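Glycosyltransferase (duf1792) (Streptococcus sanguinis, PDB 5V4A) binds UDP through its GT-D-fold domain and is a glycosyltransferase, probably serving the accessory secretion pathway that exports a serine-rich repeat cell wall protein. Local coordinates at residues A[23-28]-A[217-222]; A[145-150]-A[197-202]. All coordinates share one frame; numbering follows the deposited sequence.

Contact 1: residues A[23-28]-A[217-222]; sequences ASVVRF and RALDIG. With UDP (uridine-5'-diphosphate), chain C.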
ATOM      1  N   ALA A  23     -12.963  -0.200   8.488  1.00 14.68           N
ATOM      2  CA  ALA A  23     -14.222  -0.920   8.372  1.00 23.98           C
ATOM      3  C   ALA A  23     -13.996  -2.403   8.120  1.00 16.02           C
ATOM      4  O   ALA A  23     -12.954  -2.823   7.608  1.00 16.78           O
ATOM      5  CB  ALA A  23     -15.065  -0.343   7.235  1.00 28.19           C
ATOM      6  N   SER A  24     -14.988  -3.198   8.510  1.00 17.70           N
ATOM      7  CA  SER A  24     -15.090  -4.567   8.037  1.00 14.63           C
ATOM      8  C   SER A  24     -15.518  -4.562   6.573  1.00 14.56           C
ATOM      9  O   SER A  24     -16.007  -3.559   6.054  1.00 15.66           O
ATOM     10  CB  SER A  24     -16.105  -5.336   8.883  1.00 14.78           C
ATOM     11  OG  SER A  24     -15.609  -5.572  10.184  1.00 14.87           O
ATOM     12  N   VAL A  25     -15.405  -5.713   5.901  1.00 14.50           N
ATOM     13  CA  VAL A  25     -15.797  -5.758   4.497  1.00 14.46           C
ATOM     14  C   VAL A  25     -16.468  -7.083   4.171  1.00 14.52           C
ATOM     15  O   VAL A  25     -16.050  -8.135   4.661  1.00 14.52           O
ATOM     16  CB  VAL A  25     -14.595  -5.524   3.561  1.00 16.06           C
ATOM     17  CG1 VAL A  25     -13.571  -6.634   3.706  1.00 14.23           C
ATOM     18  CG2 VAL A  25     -15.073  -5.434   2.130  1.00 14.31           C
ATOM     19  N   VAL A  26     -17.512  -7.007   3.337  1.00 16.37           N
ATOM     20  CA  VAL A  26     -18.186  -8.161   2.747  1.00 22.64           C
ATOM     21  C   VAL A  26     -18.288  -7.927   1.248  1.00 14.67           C
ATOM     22  O   VAL A  26     -18.659  -6.835   0.805  1.00 23.79           O
ATOM     23  CB  VAL A  26     -19.594  -8.439   3.329  1.00 23.05           C
ATOM     24  CG1 VAL A  26     -19.489  -9.065   4.677  1.00 18.86           C
ATOM     25  CG2 VAL A  26     -20.519  -7.186   3.335  1.00 14.96           C
ATOM     26  N   ARG A  27     -17.953  -8.955   0.468  1.00 16.82           N
ATOM     27  CA  ARG A  27     -17.912  -8.859  -0.984  1.00 15.43           C
ATOM     28  C   ARG A  27     -18.885  -9.873  -1.558  1.00 17.72           C
ATOM     29  O   ARG A  27     -18.957 -11.011  -1.089  1.00 26.31           O
ATOM     30  CB  ARG A  27     -16.497  -9.130  -1.529  1.00 14.52           C
ATOM     31  CG  ARG A  27     -15.359  -8.626  -0.667  1.00 20.15           C
ATOM     32  CD  ARG A  27     -14.013  -9.225  -1.096  1.00 18.09           C
ATOM     33  NE  ARG A  27     -14.045 -10.637  -0.737  1.00 22.01           N
ATOM     34  CZ  ARG A  27     -14.332 -11.614  -1.586  1.00 22.15           C
ATOM     35  NH1 ARG A  27     -14.507 -11.336  -2.880  1.00 14.45           N
ATOM     36  NH2 ARG A  27     -14.419 -12.867  -1.143  1.00 15.51           N
ATOM     37  N   PHE A  28     -19.622  -9.478  -2.582  1.00 17.56           N
ATOM     38  CA  PHE A  28     -20.530 -10.400  -3.253  1.00 16.50           C
ATOM     39  C   PHE A  28     -20.081 -10.552  -4.688  1.00 15.18           C
ATOM     40  O   PHE A  28     -19.865  -9.555  -5.377  1.00 16.89           O
ATOM     41  CB  PHE A  28     -21.971  -9.898  -3.184  1.00 15.35           C
ATOM     42  CG  PHE A  28     -22.534  -9.944  -1.814  1.00 20.00           C
ATOM     43  CD1 PHE A  28     -22.432  -8.848  -0.970  1.00 22.20           C
ATOM     44  CD2 PHE A  28     -23.138 -11.103  -1.347  1.00 22.42           C
ATOM     45  CE1 PHE A  28     -22.947  -8.901   0.314  1.00 16.45           C
ATOM     46  CE2 PHE A  28     -23.648 -11.173  -0.075  1.00 21.78           C
ATOM     47  CZ  PHE A  28     -23.553 -10.062   0.764  1.00 15.47           C
ATOM     48  N   ARG A 217     -14.189  -7.025  14.196  1.00 16.93           N
ATOM     49  CA  ARG A 217     -13.759  -6.546  12.891  1.00 16.59           C
ATOM     50  C   ARG A 217     -13.321  -7.730  12.045  1.00 15.43           C
ATOM     51  O   ARG A 217     -12.484  -8.530  12.470  1.00 13.24           O
ATOM     52  CB  ARG A 217     -12.626  -5.520  12.987  1.00 20.37           C
ATOM     53  CG  ARG A 217     -12.362  -4.934  11.611  1.00 23.79           C
ATOM     54  CD  ARG A 217     -11.311  -3.857  11.535  1.00 34.32           C
ATOM     55  NE  ARG A 217     -11.262  -3.405  10.144  1.00 38.57           N
ATOM     56  CZ  ARG A 217     -10.189  -2.986   9.489  1.00 25.02           C
ATOM     57  NH1 ARG A 217      -9.011  -2.918  10.093  1.00 22.52           N
ATOM     58  NH2 ARG A 217     -10.326  -2.596   8.223  1.00 16.52           N
ATOM     59  N   ALA A 218     -13.884  -7.838  10.852  1.00 16.82           N
ATOM     60  CA  ALA A 218     -13.686  -9.014  10.022  1.00 14.02           C
ATOM     61  C   ALA A 218     -13.640  -8.589   8.570  1.00 14.81           C
ATOM     62  O   ALA A 218     -14.448  -7.763   8.134  1.00 14.82           O
ATOM     63  CB  ALA A 218     -14.801 -10.051  10.239  1.00 12.95           C
ATOM     64  N   LEU A 219     -12.709  -9.179   7.827  1.00 14.38           N
ATOM     65  CA  LEU A 219     -12.522  -8.910   6.406  1.00 13.81           C
ATOM     66  C   LEU A 219     -12.738 -10.187   5.600  1.00 12.65           C
ATOM     67  O   LEU A 219     -11.984 -11.159   5.747  1.00 12.55           O
ATOM     68  CB  LEU A 219     -11.129  -8.365   6.118  1.00 12.86           C
ATOM     69  CG  LEU A 219     -10.665  -7.255   7.048  1.00 13.65           C
ATOM     70  CD1 LEU A 219      -9.180  -7.049   6.857  1.00 12.19           C
ATOM     71  CD2 LEU A 219     -11.458  -6.018   6.733  1.00 17.26           C
ATOM     72  N   ASP A 220     -13.750 -10.161   4.737  1.00 17.07           N
ATOM     73  CA  ASP A 220     -14.006 -11.218   3.760  1.00 21.27           C
ATOM     74  C   ASP A 220     -13.028 -11.021   2.612  1.00 12.96           C
ATOM     75  O   ASP A 220     -13.210 -10.112   1.799  1.00 16.90           O
ATOM     76  CB  ASP A 220     -15.454 -11.136   3.280  1.00 13.31           C
ATOM     77  CG  ASP A 220     -15.737 -11.996   2.044  1.00 21.94           C
ATOM     78  OD1 ASP A 220     -14.876 -12.790   1.639  1.00 17.58           O
ATOM     79  OD2 ASP A 220     -16.834 -11.868   1.472  1.00 18.57           O
ATOM     80  N   ILE A 221     -11.997 -11.866   2.526  1.00 12.84           N
ATOM     81  CA  ILE A 221     -10.989 -11.681   1.489  1.00 12.83           C
ATOM     82  C   ILE A 221     -10.831 -12.908   0.597  1.00 12.99           C
ATOM     83  O   ILE A 221      -9.919 -12.946  -0.226  1.00 13.19           O
ATOM     84  CB  ILE A 221      -9.625 -11.256   2.074  1.00 22.46           C
ATOM     85  CG1 ILE A 221      -9.090 -12.290   3.069  1.00 21.50           C
ATOM     86  CG2 ILE A 221      -9.732  -9.867   2.703  1.00 13.39           C
ATOM     87  CD1 ILE A 221      -7.691 -11.959   3.572  1.00 16.58           C
ATOM     88  N   GLY A 222     -11.698 -13.908   0.743  1.00 14.49           N
ATOM     89  CA  GLY A 222     -11.885 -14.927  -0.285  1.00 14.39           C
ATOM     90  C   GLY A 222     -10.656 -15.567  -0.910  1.00 13.41           C
ATOM     91  O   GLY A 222      -9.832 -16.173  -0.223  1.00 13.25           O
TER
HETATM   92  N1  UDP C 301     -14.628 -22.082   0.818  1.00 11.34           N
HETATM   93  C2  UDP C 301     -14.573 -22.888   1.931  1.00 10.60           C
HETATM   94  N3  UDP C 301     -15.758 -23.482   2.279  1.00 14.87           N
HETATM   95  C4  UDP C 301     -16.973 -23.356   1.633  1.00 14.81           C
HETATM   96  C5  UDP C 301     -16.954 -22.495   0.495  1.00  9.50           C
HETATM   97  C6  UDP C 301     -15.806 -21.884   0.136  1.00  9.59           C
HETATM   98  O2  UDP C 301     -13.548 -23.070   2.569  1.00 18.30           O
HETATM   99  O4  UDP C 301     -17.970 -23.954   2.078  1.00 17.16           O
HETATM  100  C1' UDP C 301     -13.387 -21.354   0.441  1.00 15.16           C
HETATM  101  C2' UDP C 301     -12.629 -21.834  -0.789  1.00 20.59           C
HETATM  102  O2' UDP C 301     -11.866 -23.005  -0.503  1.00 16.95           O
HETATM  103  C3' UDP C 301     -11.768 -20.586  -1.081  1.00 18.77           C
HETATM  104  C4' UDP C 301     -12.643 -19.418  -0.583  1.00 18.02           C
HETATM  105  O4' UDP C 301     -13.736 -20.023   0.141  1.00 13.61           O
HETATM  106  O3' UDP C 301     -10.559 -20.563  -0.329  1.00 17.53           O
HETATM  107  C5' UDP C 301     -13.168 -18.489  -1.651  1.00 12.73           C
HETATM  108  O5' UDP C 301     -14.114 -17.525  -1.138  1.00 10.41           O
HETATM  109  PA  UDP C 301     -14.892 -16.553  -2.113  1.00 14.88           P
HETATM  110  O1A UDP C 301     -15.863 -17.330  -2.998  1.00 21.32           O
HETATM  111  O2A UDP C 301     -15.456 -15.469  -1.272  1.00 18.96           O
HETATM  112  O3A UDP C 301     -13.733 -15.966  -3.105  1.00 16.29           O
HETATM  113  PB  UDP C 301     -13.667 -14.746  -4.123  1.00 14.72           P
HETATM  114  O1B UDP C 301     -15.038 -14.082  -3.952  1.00 17.49           O
HETATM  115  O2B UDP C 301     -13.569 -15.447  -5.498  1.00 14.63           O
HETATM  116  O3B UDP C 301     -12.527 -13.825  -3.810  1.00 17.22           O
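Arg27 and Asp220 meet at the C-terminal ends of strands 24-27 and 218-220, where the GT-D fold holds the diphosphate of UDP. The strand axes approach to 4.8 Å and run in the same sense, 23° apart, with one bridge, between Val25 and Leu219. Arg27 grips Asp220 side-on: NE reaches the backbone O of Asp220 at 2.7 Å, from above the carbonyl plane, while NH2 makes a salt bridge to OD1 of Asp220 at 2.8 Å. Guanidinium and carboxylate planes stand 68° apart, so this is not a coplanar two-oxygen pairing. The bend of the Arg27 chain at chi3 (-70°) turns the guanidinium toward the nucleotide, where NH1 and NH2 both bond O1B of UDP and NH2 adds a weak bond to O2A. The second carboxylate oxygen, OD2 of Asp220, accepts a hydrogen bond from the backbone N of Arg27 at 3.3 Å, from above the carboxylate plane, and forms a salt bridge with Lys205, which also binds UDP. Asp220 thus probably holds the rotation of one UDP-binding side chain and is salt-bridged to a second. Beside the Val25-Leu219 bridge, CG1 of Val25 packs on CD2 of Leu219 at 3.7 Å. At the far end Arg217, extended from CG to NE, carries its guanidinium edge to Ala23, and NH2 of Arg217 bonds O of Ala23 at 2.7 Å with the oxygen in the guanidinium plane.

Contact 2: residues A[145-150]-A[197-202]; sequences IVEGLT and LTMLGP. With UDP (uridine-5'-diphosphate), chain C.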
ATOM      1  N   ILE A 145      -7.643 -16.459  11.370  1.00 11.02           N
ATOM      2  CA  ILE A 145      -7.974 -16.821  10.007  1.00 10.97           C
ATOM      3  C   ILE A 145      -9.041 -17.907  10.043  1.00 14.74           C
ATOM      4  O   ILE A 145      -8.838 -18.961  10.654  1.00 14.96           O
ATOM      5  CB  ILE A 145      -6.712 -17.280   9.266  1.00 16.29           C
ATOM      6  CG1 ILE A 145      -5.814 -16.083   8.959  1.00 16.83           C
ATOM      7  CG2 ILE A 145      -7.048 -18.077   8.064  1.00 22.88           C
ATOM      8  CD1 ILE A 145      -4.539 -16.451   8.219  1.00 16.75           C
ATOM      9  N   VAL A 146     -10.172 -17.649   9.395  1.00 13.69           N
ATOM     10  CA  VAL A 146     -11.306 -18.577   9.346  1.00 11.45           C
ATOM     11  C   VAL A 146     -11.485 -19.023   7.901  1.00 17.24           C
ATOM     12  O   VAL A 146     -11.926 -18.235   7.053  1.00 15.12           O
ATOM     13  CB  VAL A 146     -12.581 -17.924   9.897  1.00 11.64           C
ATOM     14  CG1 VAL A 146     -13.674 -18.974  10.061  1.00 18.93           C
ATOM     15  CG2 VAL A 146     -12.282 -17.247  11.244  1.00 11.63           C
ATOM     16  N   GLU A 147     -11.134 -20.279   7.611  1.00 14.13           N
ATOM     17  CA  GLU A 147     -11.039 -20.753   6.236  1.00 21.42           C
ATOM     18  C   GLU A 147     -11.381 -22.237   6.178  1.00 15.74           C
ATOM     19  O   GLU A 147     -11.491 -22.916   7.201  1.00 15.27           O
ATOM     20  CB  GLU A 147      -9.634 -20.545   5.675  1.00 14.57           C
ATOM     21  CG  GLU A 147      -8.603 -21.488   6.282  1.00 11.33           C
ATOM     22  CD  GLU A 147      -7.170 -21.195   5.807  1.00 22.72           C
ATOM     23  OE1 GLU A 147      -6.223 -21.760   6.394  1.00 14.80           O
ATOM     24  OE2 GLU A 147      -6.996 -20.399   4.856  1.00 14.85           O
ATOM     25  N   GLY A 148     -11.533 -22.740   4.947  1.00 18.08           N
ATOM     26  CA  GLY A 148     -11.799 -24.151   4.736  1.00 12.10           C
ATOM     27  C   GLY A 148     -10.549 -25.027   4.746  1.00 13.57           C
ATOM     28  O   GLY A 148      -9.405 -24.563   4.718  1.00 11.86           O
ATOM     29  N   LEU A 149     -10.805 -26.338   4.765  1.00 15.40           N
ATOM     30  CA  LEU A 149      -9.739 -27.326   4.905  1.00 13.86           C
ATOM     31  C   LEU A 149      -8.702 -27.205   3.790  1.00 12.30           C
ATOM     32  O   LEU A 149      -7.501 -27.355   4.041  1.00 14.36           O
ATOM     33  CB  LEU A 149     -10.337 -28.736   4.933  1.00 13.81           C
ATOM     34  CG  LEU A 149      -9.344 -29.876   5.140  1.00 12.85           C
ATOM     35  CD1 LEU A 149      -8.558 -29.680   6.439  1.00 12.71           C
ATOM     36  CD2 LEU A 149     -10.034 -31.236   5.101  1.00 24.71           C
ATOM     37  N   THR A 150      -9.142 -26.944   2.559  1.00 12.37           N
ATOM     38  CA  THR A 150      -8.241 -26.894   1.407  1.00 16.52           C
ATOM     39  C   THR A 150      -7.728 -25.498   1.101  1.00 15.22           C
ATOM     40  O   THR A 150      -6.841 -25.356   0.253  1.00 16.38           O
ATOM     41  CB  THR A 150      -8.935 -27.465   0.158  1.00 18.59           C
ATOM     42  OG1 THR A 150     -10.063 -26.648  -0.189  1.00 17.90           O
ATOM     43  CG2 THR A 150      -9.362 -28.915   0.375  1.00 18.01           C
ATOM     44  N   LEU A 197      -9.884 -12.595   9.572  1.00 14.18           N
ATOM     45  CA  LEU A 197      -9.901 -12.706   8.116  1.00 11.09           C
ATOM     46  C   LEU A 197     -10.636 -13.978   7.733  1.00  9.87           C
ATOM     47  O   LEU A 197     -10.417 -15.025   8.341  1.00 10.04           O
ATOM     48  CB  LEU A 197      -8.493 -12.775   7.504  1.00 11.87           C
ATOM     49  CG  LEU A 197      -7.421 -11.778   7.924  1.00  8.63           C
ATOM     50  CD1 LEU A 197      -6.032 -12.063   7.251  1.00 12.23           C
ATOM     51  CD2 LEU A 197      -7.941 -10.406   7.593  1.00  8.75           C
ATOM     52  N   THR A 198     -11.488 -13.909   6.717  1.00 10.86           N
ATOM     53  CA  THR A 198     -12.252 -15.097   6.357  1.00 15.66           C
ATOM     54  C   THR A 198     -12.167 -15.355   4.855  1.00 17.78           C
ATOM     55  O   THR A 198     -12.160 -14.425   4.035  1.00 15.98           O
ATOM     56  CB  THR A 198     -13.723 -15.004   6.849  1.00 15.43           C
ATOM     57  OG1 THR A 198     -14.355 -16.286   6.729  1.00 21.25           O
ATOM     58  CG2 THR A 198     -14.516 -13.992   6.058  1.00 12.67           C
ATOM     59  N   MET A 199     -12.022 -16.640   4.521  1.00 10.83           N
ATOM     60  CA  MET A 199     -11.917 -17.139   3.155  1.00 11.02           C
ATOM     61  C   MET A 199     -12.865 -18.335   3.143  1.00 11.64           C
ATOM     62  O   MET A 199     -12.428 -19.450   3.422  1.00 11.69           O
ATOM     63  CB  MET A 199     -10.494 -17.575   2.806  1.00 15.54           C
ATOM     64  CG  MET A 199      -9.397 -16.502   2.895  1.00 10.03           C
ATOM     65  SD  MET A 199      -9.119 -15.879   4.563  1.00 20.83           S
ATOM     66  CE  MET A 199      -8.542 -17.364   5.267  1.00 28.23           C
ATOM     67  N   LEU A 200     -14.157 -18.098   2.897  1.00 12.68           N
ATOM     68  CA  LEU A 200     -15.140 -19.142   3.162  1.00 18.79           C
ATOM     69  C   LEU A 200     -16.365 -19.035   2.265  1.00 18.02           C
ATOM     70  O   LEU A 200     -17.462 -19.426   2.678  1.00 26.70           O
ATOM     71  CB  LEU A 200     -15.570 -19.107   4.645  1.00 16.16           C
ATOM     72  CG  LEU A 200     -16.104 -20.377   5.329  1.00 18.43           C
ATOM     73  CD1 LEU A 200     -15.079 -21.520   5.372  1.00 20.30           C
ATOM     74  CD2 LEU A 200     -16.647 -20.049   6.743  1.00 15.19           C
ATOM     75  N   GLY A 201     -16.195 -18.564   1.029  1.00 15.18           N
ATOM     76  CA  GLY A 201     -17.284 -18.519   0.078  1.00 14.12           C
ATOM     77  C   GLY A 201     -18.491 -17.770   0.601  1.00 15.59           C
ATOM     78  O   GLY A 201     -18.360 -16.751   1.297  1.00 14.00           O
ATOM     79  N   PRO A 202     -19.694 -18.275   0.294  1.00 19.71           N
ATOM     80  CA  PRO A 202     -20.917 -17.579   0.727  1.00 15.55           C
ATOM     81  C   PRO A 202     -21.090 -17.533   2.241  1.00 19.67           C
ATOM     82  O   PRO A 202     -21.699 -16.585   2.753  1.00 19.03           O
ATOM     83  CB  PRO A 202     -22.034 -18.381   0.035  1.00 16.46           C
ATOM     84  CG  PRO A 202     -21.343 -19.166  -1.043  1.00 16.55           C
ATOM     85  CD  PRO A 202     -20.000 -19.473  -0.510  1.00 16.55           C
TER
HETATM   86  N1  UDP C 301     -14.628 -22.082   0.818  1.00 11.34           N
HETATM   87  C2  UDP C 301     -14.573 -22.888   1.931  1.00 10.60           C
HETATM   88  N3  UDP C 301     -15.758 -23.482   2.279  1.00 14.87           N
HETATM   89  C4  UDP C 301     -16.973 -23.356   1.633  1.00 14.81           C
HETATM   90  C5  UDP C 301     -16.954 -22.495   0.495  1.00  9.50           C
HETATM   91  C6  UDP C 301     -15.806 -21.884   0.136  1.00  9.59           C
HETATM   92  O2  UDP C 301     -13.548 -23.070   2.569  1.00 18.30           O
HETATM   93  O4  UDP C 301     -17.970 -23.954   2.078  1.00 17.16           O
HETATM   94  C1' UDP C 301     -13.387 -21.354   0.441  1.00 15.16           C
HETATM   95  C2' UDP C 301     -12.629 -21.834  -0.789  1.00 20.59           C
HETATM   96  O2' UDP C 301     -11.866 -23.005  -0.503  1.00 16.95           O
HETATM   97  C3' UDP C 301     -11.768 -20.586  -1.081  1.00 18.77           C
HETATM   98  C4' UDP C 301     -12.643 -19.418  -0.583  1.00 18.02           C
HETATM   99  O4' UDP C 301     -13.736 -20.023   0.141  1.00 13.61           O
HETATM  100  O3' UDP C 301     -10.559 -20.563  -0.329  1.00 17.53           O
HETATM  101  C5' UDP C 301     -13.168 -18.489  -1.651  1.00 12.73           C
HETATM  102  O5' UDP C 301     -14.114 -17.525  -1.138  1.00 10.41           O
HETATM  103  PA  UDP C 301     -14.892 -16.553  -2.113  1.00 14.88           P
HETATM  104  O1A UDP C 301     -15.863 -17.330  -2.998  1.00 21.32           O
HETATM  105  O2A UDP C 301     -15.456 -15.469  -1.272  1.00 18.96           O
HETATM  106  O3A UDP C 301     -13.733 -15.966  -3.105  1.00 16.29           O
HETATM  107  PB  UDP C 301     -13.667 -14.746  -4.123  1.00 14.72           P
HETATM  108  O1B UDP C 301     -15.038 -14.082  -3.952  1.00 17.49           O
HETATM  109  O2B UDP C 301     -13.569 -15.447  -5.498  1.00 14.63           O
HETATM  110  O3B UDP C 301     -12.527 -13.825  -3.810  1.00 17.22           O
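Two neighbouring parallel strands of the five-stranded sheet, 142-148 and 195-199, meet here just before their C-terminal ends open into the UDP pocket. Their segment axes approach to 4.7 Å and run within 7° of parallel. Val146 supplies the backbone ladder: its N bonds O of Leu197 at 2.8 Å, nearly along the C=O axis, and its O accepts N-H of Met199 at 3.0 Å (N to O). That same oxygen of Val146 also takes OG1 of Thr198 at 3.1 Å, a bond made possible because OG1 lies anti to the backbone N of Thr198 (chi1 -168°). On the face carrying Ile145, Glu147 and Met199, the Met199 chain bends at chi2 and chi3 and brings CE against both neighbours, 3.3 Å from CG2 of Ile145, tighter than usual, and 3.4 Å from CB of Glu147. The carboxylate of Glu147 turns to Arg168 in a salt bridge. Past the strands, CD1 of Leu200 lies 3.6 Å from O2 of UDP, and N of Gly201 bonds O5' at 3.2 Å. Nucleotide recognition across this pair therefore relies on backbone and apolar groups: Gly148 brings its CA close to the uracil O2, while no charged group of these two segments bonds the UDP.

Both contacts are buried, with centres 11 Å apart, and both touch UDP, but they serve different parts of it. Contact 1 joins strand 24-27, outermost of a three-stranded group, to strand 218-220, outermost of a five-stranded one, through a single bridge, and brings charge to the diphosphate. Contact 2 lies within the five-stranded sheet and addresses the uridine and the ester oxygen O5' with uncharged groups. Strands 195-199 and 218-220 are neighbours, and probable hydrogen bonds from N of Thr198 to O of Leu219 and from N of Ile221 to O of Thr198 tie the contacts together. Helix 201-213 connects these strands, and contact 2 is nested within the loop closed by contact 1.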